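Local coordinates for sp1 protein (Swine acute diarrhea syndrome coronavirus, PDB 6LPA) that probably suppresses host gene expression, as coronavirus nsp1 proteins do, and is associated with effects on host cell proliferation and immune evasion, at residues D41-A46 with S92-V97. Sequence-based numbering, arbitrary orientation.
Sequences DCRFVA and SNSNYV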
loop_
_atom_site.group_PDB
_atom_site.type_symbol
_atom_site.label_atom_id
_atom_site.label_comp_id
_atom_site.label_asym_id
_atom_site.label_seq_id
_atom_site.Cartn_x
_atom_site.Cartn_y
_atom_site.Cartn_z
ATOM N N ASP A 41 -13.041 -0.629 16.065
ATOM C CA ASP A 41 -12.926 0.822 15.903
ATOM C C ASP A 41 -12.971 1.259 14.440
ATOM O O ASP A 41 -12.780 2.444 14.152
ATOM C CB ASP A 41 -11.630 1.325 16.560
ATOM C CG ASP A 41 -10.377 0.705 15.944
ATOM O OD1 ASP A 41 -10.480 -0.337 15.270
ATOM O OD2 ASP A 41 -9.275 1.251 16.143
ATOM N N CYS A 42 -13.225 0.331 13.522
ATOM C CA CYS A 42 -13.108 0.544 12.088
ATOM C C CYS A 42 -14.448 0.232 11.412
ATOM O O CYS A 42 -15.223 -0.596 11.903
ATOM C CB CYS A 42 -11.999 -0.362 11.521
ATOM S SG CYS A 42 -10.347 0.230 11.784
ATOM N N ARG A 43 -14.698 0.867 10.250
ATOM C CA ARG A 43 -15.884 0.613 9.440
ATOM C C ARG A 43 -15.473 0.144 8.055
ATOM O O ARG A 43 -14.519 0.663 7.475
ATOM C CB ARG A 43 -16.786 1.854 9.311
ATOM C CG ARG A 43 -17.353 2.356 10.642
ATOM C CD ARG A 43 -18.355 1.363 11.308
ATOM N NE ARG A 43 -18.772 1.890 12.607
ATOM C CZ ARG A 43 -18.167 1.615 13.763
ATOM N NH1 ARG A 43 -17.131 0.787 13.803
ATOM N NH2 ARG A 43 -18.607 2.154 14.888
ATOM N N PHE A 44 -16.181 -0.856 7.531
ATOM C CA PHE A 44 -15.927 -1.300 6.172
ATOM C C PHE A 44 -16.669 -0.406 5.186
ATOM O O PHE A 44 -17.885 -0.224 5.290
ATOM C CB PHE A 44 -16.354 -2.748 5.963
ATOM C CG PHE A 44 -16.222 -3.203 4.527
ATOM C CD1 PHE A 44 -15.029 -3.733 4.065
ATOM C CD2 PHE A 44 -17.285 -3.087 3.642
ATOM C CE1 PHE A 44 -14.911 -4.145 2.742
ATOM C CE2 PHE A 44 -17.178 -3.494 2.336
ATOM C CZ PHE A 44 -15.991 -4.019 1.878
ATOM N N VAL A 45 -15.945 0.102 4.199
ATOM C CA VAL A 45 -16.492 1.004 3.207
ATOM C C VAL A 45 -16.241 0.335 1.870
ATOM O O VAL A 45 -15.085 0.121 1.486
ATOM C CB VAL A 45 -15.842 2.390 3.283
ATOM C CG1 VAL A 45 -16.509 3.370 2.312
ATOM C CG2 VAL A 45 -15.881 2.888 4.727
ATOM N N ALA A 46 -17.317 -0.029 1.180
ATOM C CA ALA A 46 -17.193 -0.694 -0.106
ATOM C C ALA A 46 -16.558 0.241 -1.132
ATOM O O ALA A 46 -16.717 1.466 -1.079
ATOM C CB ALA A 46 -18.567 -1.153 -0.599
ATOM N N SER A 92 -13.596 4.794 12.221
ATOM C CA SER A 92 -14.809 5.589 12.128
ATOM C C SER A 92 -15.794 5.119 13.186
ATOM O O SER A 92 -15.849 3.929 13.512
ATOM C CB SER A 92 -15.448 5.473 10.735
ATOM O OG SER A 92 -16.706 6.112 10.745
ATOM N N ASN A 93 -16.577 6.063 13.701
ATOM C CA ASN A 93 -17.683 5.777 14.605
ATOM C C ASN A 93 -19.049 5.836 13.913
ATOM O O ASN A 93 -20.062 6.060 14.584
ATOM C CB ASN A 93 -17.642 6.749 15.790
ATOM C CG ASN A 93 -16.472 6.471 16.739
ATOM O OD1 ASN A 93 -16.156 5.317 17.031
ATOM N ND2 ASN A 93 -15.806 7.534 17.193
ATOM N N SER A 94 -19.110 5.639 12.593
ATOM C CA SER A 94 -20.393 5.744 11.901
ATOM C C SER A 94 -21.344 4.617 12.308
ATOM O O SER A 94 -20.932 3.570 12.830
ATOM C CB SER A 94 -20.199 5.697 10.389
ATOM O OG SER A 94 -20.089 4.357 9.966
ATOM N N ASN A 95 -22.636 4.843 12.047
ATOM C CA ASN A 95 -23.631 3.788 12.179
ATOM C C ASN A 95 -23.322 2.694 11.172
ATOM O O ASN A 95 -22.749 2.942 10.106
ATOM C CB ASN A 95 -25.052 4.323 11.955
ATOM C CG ASN A 95 -25.445 5.392 12.976
ATOM O OD1 ASN A 95 -25.157 5.260 14.165
ATOM N ND2 ASN A 95 -26.105 6.451 12.513
ATOM N N TYR A 96 -23.709 1.474 11.518
ATOM C CA TYR A 96 -23.220 0.307 10.809
ATOM C C TYR A 96 -24.273 -0.778 10.878
ATOM O O TYR A 96 -25.224 -0.700 11.660
ATOM C CB TYR A 96 -21.908 -0.217 11.414
ATOM C CG TYR A 96 -22.063 -0.638 12.867
ATOM C CD1 TYR A 96 -22.020 0.308 13.886
ATOM C CD2 TYR A 96 -22.271 -1.977 13.223
ATOM C CE1 TYR A 96 -22.175 -0.054 15.211
ATOM C CE2 TYR A 96 -22.425 -2.356 14.572
ATOM C CZ TYR A 96 -22.377 -1.382 15.553
ATOM O OH TYR A 96 -22.520 -1.700 16.887
ATOM N N VAL A 97 -24.080 -1.789 10.038
ATOM C CA VAL A 97 -24.742 -3.077 10.142
ATOM C C VAL A 97 -23.649 -4.140 10.103
ATOM O O VAL A 97 -22.638 -3.995 9.404
ATOM C CB VAL A 97 -25.778 -3.297 9.008
ATOM C CG1 VAL A 97 -26.879 -2.231 9.052
ATOM C CG2 VAL A 97 -25.109 -3.314 7.642
HETATM O O HOH W 1 -13.877 4.486 16.294
#
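Asp41 O accepts a backbone hydrogen bond from Ser92 N at 3.1 Å, with an N-H...O angle of 155°; its carboxylate plays no part across the contact, OD1 being hydrogen-bonded to Ser34 OG. Cys42 directs its CB away from residues 92-97, and its side chain touches Leu89 and Pro91, but its carbonyl oxygen takes a hydrogen bond from Arg43 NH1, which approaches from above the carbonyl plane. Arg43 supplies most of the surface that residues 41-46 bury. Its CG stands anti to the carbonyl carbon (chi1 -62°), which puts it 3.7 Å from Ser92 CB; a bend at chi2 then turns CD and folds the guanidinium back beside its own strand. NE reaches Ser94 O at 2.7 Å, nearly straight at 175° and with the acceptor in the guanidinium plane, while NH2 adds a weak bond to the same oxygen. Over the centre of one guanidinium face sits Ser92 O, 3.3 Å from CZ; over the opposite face comes Tyr96 CD1, 3.8 Å from NE. The planar group is therefore bonded at its edge and bracketed on both faces, and a further NH1 bond to Lys40 O should help fix its rotation. The bond from Ser94 N to Ser92 OG, two residues back (3.1 Å), makes an ST turn; OG itself donates to Ser17 O. Arg43 thus joins Ser94 O to Cys42 O and Lys40 O beside its own strand. Strand 42-46 lies between strands 85-91 and 6-11, closing the six-stranded β-barrel of alphacoronavirus nsp1, in which residues 92-95 connect strand 85-91 to strand 96-104.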